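Local coordinates for insecticidal crystal protein Cry7Cal (Bacillus thuringiensis, PDB 5ZI1) that kills locusts as an insecticidal delta-endotoxin, probably by binding receptors in the gut and opening membrane pores with its N-terminal helical domain, at residues 140-143 against 144-148; 220-223 against 224-228; 263-266 against 267-270; 397-400 against 401-404. All blocks are in the same frame, centred on the assembly; numbering follows the deposited sequence.

Contact 1 (140-143 against 144-148)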
loop_
_atom_site.group_PDB
_atom_site.type_symbol
_atom_site.label_atom_id
_atom_site.label_comp_id
_atom_site.label_asym_id
_atom_site.label_seq_id
_atom_site.Cartn_x
_atom_site.Cartn_y
_atom_site.Cartn_z
ATOM N N LEU A 140 7.629 -18.494 2.115
ATOM C CA LEU A 140 6.633 -18.767 1.085
ATOM C C LEU A 140 5.528 -17.722 1.020
ATOM O O LEU A 140 4.577 -17.904 0.254
ATOM C CB LEU A 140 5.967 -20.130 1.329
ATOM C CG LEU A 140 6.772 -21.389 1.061
ATOM C CD1 LEU A 140 5.972 -22.644 1.464
ATOM C CD2 LEU A 140 7.168 -21.426 -0.397
ATOM N N LEU A 141 5.615 -16.647 1.804
ATOM C CA LEU A 141 4.454 -15.781 1.996
ATOM C C LEU A 141 4.000 -15.126 0.691
ATOM O O LEU A 141 2.797 -15.096 0.399
ATOM C CB LEU A 141 4.759 -14.727 3.056
ATOM C CG LEU A 141 3.571 -13.851 3.448
ATOM C CD1 LEU A 141 2.329 -14.727 3.806
ATOM C CD2 LEU A 141 3.973 -12.958 4.610
ATOM N N THR A 142 4.937 -14.619 -0.120
ATOM C CA THR A 142 4.524 -13.934 -1.345
ATOM C C THR A 142 3.893 -14.907 -2.332
ATOM O O THR A 142 2.894 -14.580 -2.986
ATOM C CB THR A 142 5.713 -13.203 -1.992
ATOM O OG1 THR A 142 6.130 -12.130 -1.152
ATOM C CG2 THR A 142 5.308 -12.616 -3.305
ATOM N N VAL A 143 4.449 -16.112 -2.440
ATOM C CA VAL A 143 3.793 -17.151 -3.236
ATOM C C VAL A 143 2.367 -17.366 -2.748
ATOM O O VAL A 143 1.427 -17.470 -3.546
ATOM C CB VAL A 143 4.606 -18.461 -3.191
ATOM C CG1 VAL A 143 3.849 -19.595 -3.888
ATOM C CG2 VAL A 143 5.989 -18.253 -3.829
ATOM N N TYR A 144 2.186 -17.424 -1.430
ATOM C CA TYR A 144 0.861 -17.666 -0.871
ATOM C C TYR A 144 -0.082 -16.521 -1.213
ATOM O O TYR A 144 -1.167 -16.737 -1.770
ATOM C CB TYR A 144 0.982 -17.844 0.638
ATOM C CG TYR A 144 -0.316 -18.116 1.341
ATOM C CD1 TYR A 144 -1.125 -17.078 1.766
ATOM C CD2 TYR A 144 -0.722 -19.420 1.616
ATOM C CE1 TYR A 144 -2.317 -17.317 2.424
ATOM C CE2 TYR A 144 -1.905 -19.670 2.271
ATOM C CZ TYR A 144 -2.698 -18.614 2.676
ATOM O OH TYR A 144 -3.873 -18.856 3.344
ATOM N N ALA A 145 0.336 -15.288 -0.916
ATOM C CA ALA A 145 -0.483 -14.116 -1.206
ATOM C C ALA A 145 -0.902 -14.067 -2.667
ATOM O O ALA A 145 -2.085 -13.870 -2.973
ATOM C CB ALA A 145 0.267 -12.850 -0.818
ATOM N N GLN A 146 0.044 -14.275 -3.587
ATOM C CA GLN A 146 -0.277 -14.099 -5.002
ATOM C C GLN A 146 -1.205 -15.198 -5.509
ATOM O O GLN A 146 -2.103 -14.936 -6.323
ATOM C CB GLN A 146 1.004 -14.045 -5.837
ATOM C CG GLN A 146 1.890 -12.878 -5.499
ATOM C CD GLN A 146 1.406 -11.556 -6.088
ATOM O OE1 GLN A 146 0.655 -11.530 -7.060
ATOM N NE2 GLN A 146 1.858 -10.447 -5.503
ATOM N N ALA A 147 -0.994 -16.438 -5.060
ATOM C CA ALA A 147 -1.893 -17.521 -5.438
ATOM C C ALA A 147 -3.242 -17.353 -4.759
ATOM O O ALA A 147 -4.293 -17.570 -5.375
ATOM C CB ALA A 147 -1.275 -18.868 -5.071
ATOM N N ALA A 148 -3.225 -16.968 -3.483
ATOM C CA ALA A 148 -4.459 -16.634 -2.795
ATOM C C ALA A 148 -5.256 -15.640 -3.617
ATOM O O ALA A 148 -6.469 -15.799 -3.831
ATOM C CB ALA A 148 -4.139 -16.063 -1.412
#
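T142 and Q146 meet because their first torsions send both out on the same flank of the helix: T142 turns OG1 beside the backbone N (chi1 -67°), which puts CG2 anti to that N, while Q146 sets its CG beside its own N. The two side chains run side by side and touch lightly, T142 CG2 to Q146 CG at 4.1 Å. The first torsion of Q146 also lays CG 3.2 Å from T142 O; a bend at chi2 (-77°) then turns the amide. This is the first turn of helix 141-165. L140 precedes it in the loop and already gives its carbonyl to Y144 N at 3.0 Å, and the shortest of the four bonds across the contact is A145 N to L141 O, 2.8 Å and almost straight. Q146 N to T142 O (2.9 Å) and A147 N to V143 O (3.0 Å) continue the alpha-helical pattern. The Y144 ring leads off to meet that of H189. Every touching residue is buried, in a mixed apolar and polar bundle interior: the four carbonyls are used within the turn, and Q146 NE2 makes a weak hydrogen bond to M225 O.

Contact 2 (220-223 against 224-228)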
loop_
_atom_site.group_PDB
_atom_site.type_symbol
_atom_site.label_atom_id
_atom_site.label_comp_id
_atom_site.label_asym_id
_atom_site.label_seq_id
_atom_site.Cartn_x
_atom_site.Cartn_y
_atom_site.Cartn_z
ATOM N N ARG A 220 8.968 -2.673 3.514
ATOM C CA ARG A 220 8.751 -1.982 2.246
ATOM C C ARG A 220 8.409 -2.963 1.141
ATOM O O ARG A 220 7.394 -2.808 0.456
ATOM C CB ARG A 220 9.979 -1.168 1.853
ATOM C CG ARG A 220 9.791 -0.459 0.538
ATOM C CD ARG A 220 10.987 0.419 0.198
ATOM N NE ARG A 220 12.112 -0.382 -0.278
ATOM C CZ ARG A 220 13.206 -0.632 0.433
ATOM N NH1 ARG A 220 13.340 -0.134 1.661
ATOM N NH2 ARG A 220 14.171 -1.374 -0.092
ATOM N N GLU A 221 9.230 -3.997 0.969
ATOM C CA GLU A 221 9.007 -4.935 -0.127
ATOM C C GLU A 221 7.747 -5.781 0.087
ATOM O O GLU A 221 7.007 -6.031 -0.872
ATOM C CB GLU A 221 10.237 -5.817 -0.310
ATOM C CG GLU A 221 11.488 -5.023 -0.820
ATOM C CD GLU A 221 12.569 -5.942 -1.352
ATOM O OE1 GLU A 221 12.292 -7.155 -1.479
ATOM O OE2 GLU A 221 13.699 -5.468 -1.645
ATOM N N MET A 222 7.482 -6.232 1.324
ATOM C CA MET A 222 6.317 -7.094 1.566
ATOM C C MET A 222 5.009 -6.323 1.572
ATOM O O MET A 222 3.950 -6.920 1.339
ATOM C CB MET A 222 6.453 -7.863 2.881
ATOM C CG MET A 222 7.670 -8.747 2.910
ATOM S SD MET A 222 7.632 -9.961 1.582
ATOM C CE MET A 222 6.414 -11.111 2.280
ATOM N N THR A 223 5.062 -5.021 1.854
ATOM C CA THR A 223 3.919 -4.162 1.576
ATOM C C THR A 223 3.536 -4.256 0.107
ATOM O O THR A 223 2.360 -4.473 -0.232
ATOM C CB THR A 223 4.264 -2.729 1.977
ATOM O OG1 THR A 223 4.449 -2.684 3.400
ATOM C CG2 THR A 223 3.168 -1.745 1.577
ATOM N N ILE A 224 4.539 -4.145 -0.777
ATOM C CA ILE A 224 4.321 -4.217 -2.216
ATOM C C ILE A 224 3.958 -5.632 -2.648
ATOM O O ILE A 224 3.096 -5.830 -3.502
ATOM C CB ILE A 224 5.579 -3.728 -2.958
ATOM C CG1 ILE A 224 5.826 -2.243 -2.703
ATOM C CG2 ILE A 224 5.484 -4.038 -4.452
ATOM C CD1 ILE A 224 7.095 -1.729 -3.363
ATOM N N MET A 225 4.657 -6.633 -2.131
ATOM C CA MET A 225 4.418 -7.998 -2.590
ATOM C C MET A 225 3.146 -8.594 -1.995
ATOM O O MET A 225 2.424 -9.317 -2.692
ATOM C CB MET A 225 5.611 -8.888 -2.268
ATOM C CG MET A 225 6.770 -8.736 -3.264
ATOM S SD MET A 225 8.089 -9.951 -2.988
ATOM C CE MET A 225 9.074 -9.063 -1.782
ATOM N N VAL A 226 2.843 -8.295 -0.728
ATOM C CA VAL A 226 1.739 -8.971 -0.060
ATOM C C VAL A 226 0.623 -8.026 0.381
ATOM O O VAL A 226 -0.523 -8.210 -0.027
ATOM C CB VAL A 226 2.254 -9.792 1.128
ATOM C CG1 VAL A 226 1.065 -10.458 1.867
ATOM C CG2 VAL A 226 3.232 -10.825 0.627
ATOM N N LEU A 227 0.933 -7.023 1.216
ATOM C CA LEU A 227 -0.140 -6.265 1.863
ATOM C C LEU A 227 -1.018 -5.536 0.849
ATOM O O LEU A 227 -2.246 -5.455 1.023
ATOM C CB LEU A 227 0.418 -5.259 2.864
ATOM C CG LEU A 227 1.339 -5.769 3.952
ATOM C CD1 LEU A 227 1.652 -4.636 4.952
ATOM C CD2 LEU A 227 0.715 -7.003 4.627
ATOM N N ASP A 228 -0.407 -4.995 -0.212
ATOM C CA ASP A 228 -1.164 -4.252 -1.211
ATOM C C ASP A 228 -2.183 -5.129 -1.928
ATOM O O ASP A 228 -3.097 -4.602 -2.564
ATOM C CB ASP A 228 -0.205 -3.600 -2.225
ATOM C CG ASP A 228 0.579 -2.425 -1.628
ATOM O OD1 ASP A 228 0.198 -1.927 -0.540
ATOM O OD2 ASP A 228 1.577 -1.974 -2.252
#
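M222 O receives two backbone N-H groups, V226 N at 2.7 Å from above the carbonyl plane and L227 N at 3.0 Å within it, as the last turn of helix 208-227 widens into a pi-type turn and D228 N reaches back five residues to T223 O (2.8 Å). The side chains on the inner flank are held together by methionine. M225 puts its CE into the angle between two neighbours, 3.7 Å from E221 CB and 3.8 Å from M222 SD. M222, bent at both chi2 (-59°) and chi3 (-76°), brings its own methyl alongside V226, CE to CG2 at 3.6 Å. Further round, L227 CD1 comes across T223 OG1 at 3.7 Å; that hydroxyl is bonded to R219 O one turn back. The D228 carboxylate folds over the turn, its OD1 3.7 Å from T223 CG2. Flexible thioethers thus fill the seam toward helices 54-67 and 141-165, while D228 at the helix end and R220 two turns earlier form salt bridges with R251 and D256, on either side of strand 252-254. E221 OE1 lies close to E62 OE2, a meeting of like charges that would probably raise the proton affinity of one of them.

Contact 3 (263-266 against 267-270)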
loop_
_atom_site.group_PDB
_atom_site.type_symbol
_atom_site.label_atom_id
_atom_site.label_comp_id
_atom_site.label_asym_id
_atom_site.label_seq_id
_atom_site.Cartn_x
_atom_site.Cartn_y
_atom_site.Cartn_z
ATOM N N ILE A 263 31.900 0.839 1.487
ATOM C CA ILE A 263 33.310 1.210 1.327
ATOM C C ILE A 263 34.201 0.390 2.257
ATOM O O ILE A 263 35.226 -0.153 1.836
ATOM C CB ILE A 263 33.501 2.728 1.561
ATOM C CG1 ILE A 263 32.489 3.549 0.757
ATOM C CG2 ILE A 263 34.906 3.155 1.179
ATOM C CD1 ILE A 263 32.515 3.268 -0.713
ATOM N N ASN A 264 33.797 0.290 3.526
ATOM C CA ASN A 264 34.430 -0.532 4.558
ATOM C C ASN A 264 35.942 -0.279 4.619
ATOM O O ASN A 264 36.783 -1.121 4.299
ATOM C CB ASN A 264 34.069 -2.005 4.347
ATOM C CG ASN A 264 32.549 -2.218 4.296
ATOM O OD1 ASN A 264 31.975 -2.385 3.217
ATOM N ND2 ASN A 264 31.891 -2.160 5.464
ATOM N N GLU A 265 36.240 0.955 5.031
ATOM C CA GLU A 265 37.554 1.397 5.464
ATOM C C GLU A 265 37.355 2.167 6.759
ATOM O O GLU A 265 36.294 2.755 6.980
ATOM C CB GLU A 265 38.249 2.275 4.394
ATOM C CG GLU A 265 38.595 1.494 3.137
ATOM C CD GLU A 265 39.014 2.367 1.981
ATOM O OE1 GLU A 265 39.236 3.580 2.190
ATOM O OE2 GLU A 265 39.115 1.837 0.851
ATOM N N THR A 266 38.367 2.147 7.628
ATOM C CA THR A 266 38.174 2.717 8.958
ATOM C C THR A 266 37.741 4.176 8.892
ATOM O O THR A 266 37.045 4.654 9.794
ATOM C CB THR A 266 39.445 2.586 9.798
ATOM O OG1 THR A 266 40.333 3.662 9.488
ATOM C CG2 THR A 266 40.135 1.268 9.523
ATOM N N LYS A 267 38.116 4.893 7.828
ATOM C CA LYS A 267 37.737 6.296 7.720
ATOM C C LYS A 267 36.349 6.465 7.107
ATOM O O LYS A 267 35.639 7.430 7.420
ATOM C CB LYS A 267 38.775 7.047 6.889
ATOM C CG LYS A 267 38.604 8.532 6.881
ATOM C CD LYS A 267 39.950 9.220 6.684
ATOM C CE LYS A 267 39.791 10.451 5.815
ATOM N NZ LYS A 267 41.110 11.068 5.405
ATOM N N TYR A 268 35.950 5.553 6.232
ATOM C CA TYR A 268 34.654 5.610 5.567
ATOM C C TYR A 268 33.799 4.404 5.971
ATOM O O TYR A 268 33.478 3.552 5.138
ATOM C CB TYR A 268 34.868 5.672 4.059
ATOM C CG TYR A 268 35.768 6.815 3.638
ATOM C CD1 TYR A 268 35.331 8.128 3.730
ATOM C CD2 TYR A 268 37.058 6.586 3.155
ATOM C CE1 TYR A 268 36.135 9.179 3.362
ATOM C CE2 TYR A 268 37.874 7.634 2.775
ATOM C CZ TYR A 268 37.408 8.928 2.881
ATOM O OH TYR A 268 38.203 9.992 2.515
ATOM N N PRO A 269 33.433 4.285 7.239
ATOM C CA PRO A 269 32.665 3.103 7.662
ATOM C C PRO A 269 31.221 3.175 7.184
ATOM O O PRO A 269 30.726 4.222 6.751
ATOM C CB PRO A 269 32.749 3.140 9.195
ATOM C CG PRO A 269 32.867 4.604 9.511
ATOM C CD PRO A 269 33.587 5.259 8.334
ATOM N N ASP A 270 30.560 2.017 7.223
ATOM C CA ASP A 270 29.106 1.981 7.095
ATOM C C ASP A 270 28.456 2.817 8.192
ATOM O O ASP A 270 28.922 2.865 9.333
ATOM C CB ASP A 270 28.587 0.550 7.177
ATOM C CG ASP A 270 28.967 -0.285 5.971
ATOM O OD1 ASP A 270 29.491 0.277 4.994
ATOM O OD2 ASP A 270 28.729 -1.515 6.000
HETATM O O HOH W 1 32.066 -0.753 7.927
HETATM O O HOH W 2 31.383 2.255 4.236
#
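E265 and Y268 close a type I beta turn, with T266 and K267 at its corners, in the loop between strand 252-254 and helix 279-286 of the second toxin domain. The turn bond is weak: Y268 N to E265 O is 2.9 Å, but the angle at hydrogen is only 121°. The polar contacts lie at the open end. N264, whose backbone is in the left-handed region, sends its amide back toward D270 with CG beside the backbone N (chi1 -55°); ND2 makes a weak hydrogen bond to D270 OD2 at 3.3 Å, the amide and carboxylate planes standing 72° apart. D270 OD1 is held by G262 N, which helps to fix the carboxylate. Two waters complete this end. One accepts from N264 ND2 at 2.8 Å and from D270 N. The other accepts from N264 N and donates to Y268 O (2.6 Å) and D270 OD1 (2.8 Å), so it bridges both arms of the loop. The apolar contact is a single oblique crossing, I263 CG2 against Y268 CB at 3.8 Å. Round the aromatic ring, whose hydroxyl is hydrogen-bonded to D310 OD2, two long side chains are arranged differently: K267 CG rides over the centre of one face, 4.1 Å above the plane, whereas E265 OE1 approaches the edge, in plane, 3.8 Å from Y268 CD2.

Contact 4 (397-400 against 401-404)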
loop_
_atom_site.group_PDB
_atom_site.type_symbol
_atom_site.label_atom_id
_atom_site.label_comp_id
_atom_site.label_asym_id
_atom_site.label_seq_id
_atom_site.Cartn_x
_atom_site.Cartn_y
_atom_site.Cartn_z
ATOM N N ASN A 397 34.929 17.086 -1.398
ATOM C CA ASN A 397 36.147 16.670 -2.075
ATOM C C ASN A 397 36.552 15.257 -1.687
ATOM O O ASN A 397 37.720 14.882 -1.866
ATOM C CB ASN A 397 37.294 17.659 -1.815
ATOM C CG ASN A 397 37.778 17.659 -0.365
ATOM O OD1 ASN A 397 37.433 16.786 0.453
ATOM N ND2 ASN A 397 38.604 18.642 -0.043
ATOM N N ILE A 398 35.621 14.481 -1.126
ATOM C CA ILE A 398 35.906 13.062 -0.885
ATOM C C ILE A 398 35.976 12.348 -2.227
ATOM O O ILE A 398 35.111 12.586 -3.088
ATOM C CB ILE A 398 34.836 12.437 0.014
ATOM C CG1 ILE A 398 34.691 13.217 1.312
ATOM C CG2 ILE A 398 35.200 11.009 0.356
ATOM C CD1 ILE A 398 33.356 12.990 1.985
ATOM N N PRO A 399 36.990 11.513 -2.470
ATOM C CA PRO A 399 37.059 10.787 -3.744
ATOM C C PRO A 399 35.770 10.022 -4.003
ATOM O O PRO A 399 35.169 9.448 -3.087
ATOM C CB PRO A 399 38.249 9.840 -3.555
ATOM C CG PRO A 399 39.072 10.452 -2.486
ATOM C CD PRO A 399 38.127 11.199 -1.588
ATOM N N SER A 400 35.353 10.024 -5.273
ATOM C CA SER A 400 34.061 9.468 -5.653
ATOM C C SER A 400 33.933 8.008 -5.265
ATOM O O SER A 400 32.831 7.553 -4.931
ATOM C CB SER A 400 33.859 9.627 -7.151
ATOM O OG SER A 400 33.814 11.001 -7.466
ATOM N N SER A 401 35.037 7.260 -5.308
ATOM C CA SER A 401 35.012 5.850 -4.950
ATOM C C SER A 401 34.851 5.639 -3.453
ATOM O O SER A 401 34.694 4.494 -3.020
ATOM C CB SER A 401 36.282 5.153 -5.435
ATOM O OG SER A 401 37.398 5.520 -4.643
ATOM N N LYS A 402 34.894 6.701 -2.655
ATOM C CA LYS A 402 34.624 6.623 -1.229
ATOM C C LYS A 402 33.224 7.109 -0.881
ATOM O O LYS A 402 32.906 7.265 0.303
ATOM C CB LYS A 402 35.667 7.425 -0.446
ATOM C CG LYS A 402 37.122 7.067 -0.776
ATOM C CD LYS A 402 37.427 5.577 -0.581
ATOM C CE LYS A 402 38.941 5.329 -0.610
ATOM N NZ LYS A 402 39.300 4.097 -1.383
ATOM N N CYS A 403 32.402 7.385 -1.884
ATOM C CA CYS A 403 31.038 7.856 -1.704
ATOM C C CYS A 403 30.091 6.812 -2.264
ATOM O O CYS A 403 30.497 5.896 -2.986
ATOM C CB CYS A 403 30.822 9.215 -2.392
ATOM S SG CYS A 403 31.977 10.479 -1.808
ATOM N N LYS A 404 28.810 6.948 -1.925
ATOM C CA LYS A 404 27.798 6.046 -2.447
ATOM C C LYS A 404 26.723 6.872 -3.119
ATOM O O LYS A 404 26.115 7.745 -2.486
ATOM C CB LYS A 404 27.204 5.166 -1.348
ATOM C CG LYS A 404 26.071 4.304 -1.861
ATOM C CD LYS A 404 25.512 3.431 -0.784
ATOM C CE LYS A 404 24.489 2.458 -1.361
ATOM N NZ LYS A 404 23.169 3.117 -1.598
#
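K402 leans back over I398 and P399 at a short 3-10 turn, in the loop that joins strands 387-393 and 404-407, the two outer strands of a four-stranded antiparallel sheet in the second toxin domain. Its CB starts in the fold of the turn, 3.4 Å from P399 O and 3.7 Å from I398 CG2. With CG set beside the backbone N and anti to the carbonyl carbon (chi1 -53°), the next atom stays near the proline, CG to P399 CB being 4.1 Å. CG also packs against the Y268 ring, 3.7 Å from Y268 CE2, and a bend at chi2 (-56°) then carries CD away from the turn. The chain runs on through CE to NZ, which ends in a salt bridge with E265 OE2, so this lysine crosses from one loop to the other. The backbone of the turn is tied down too: K402 N bonds P399 O at 2.8 Å and C403 N bonds S400 O at 3.1 Å, both donors standing well above the carbonyl planes, as expected for so tight a turn. On the inner side C403 turns toward I398 and also touches I360 and A362 of strand 352-365; its SG rests 3.9 Å from I398 CB.

In the fold
The four sites form two pairs in two domains. Contacts 1 and 2, with centres 11 Å apart, lie on two helices of the N-terminal bundle that pack together: T142 OG1 rests on M225 SD (3.5 Å), M222 CE and V226 CG2. Contacts 3 and 4, also 11 Å apart by centres, bind two loops of the second domain; besides the lysine-glutamate salt bridge, I263 CD1 meets S401 O (3.4 Å) and Y268 CE1 lies against I398 CG2 (3.6 Å). Between the pairs nothing touches; contacts 2 and 4 come nearest, about 10 Å between closest atoms. An acetate, probably from crystallisation, lies about 6 Å from the side chain of L227 in contact 2.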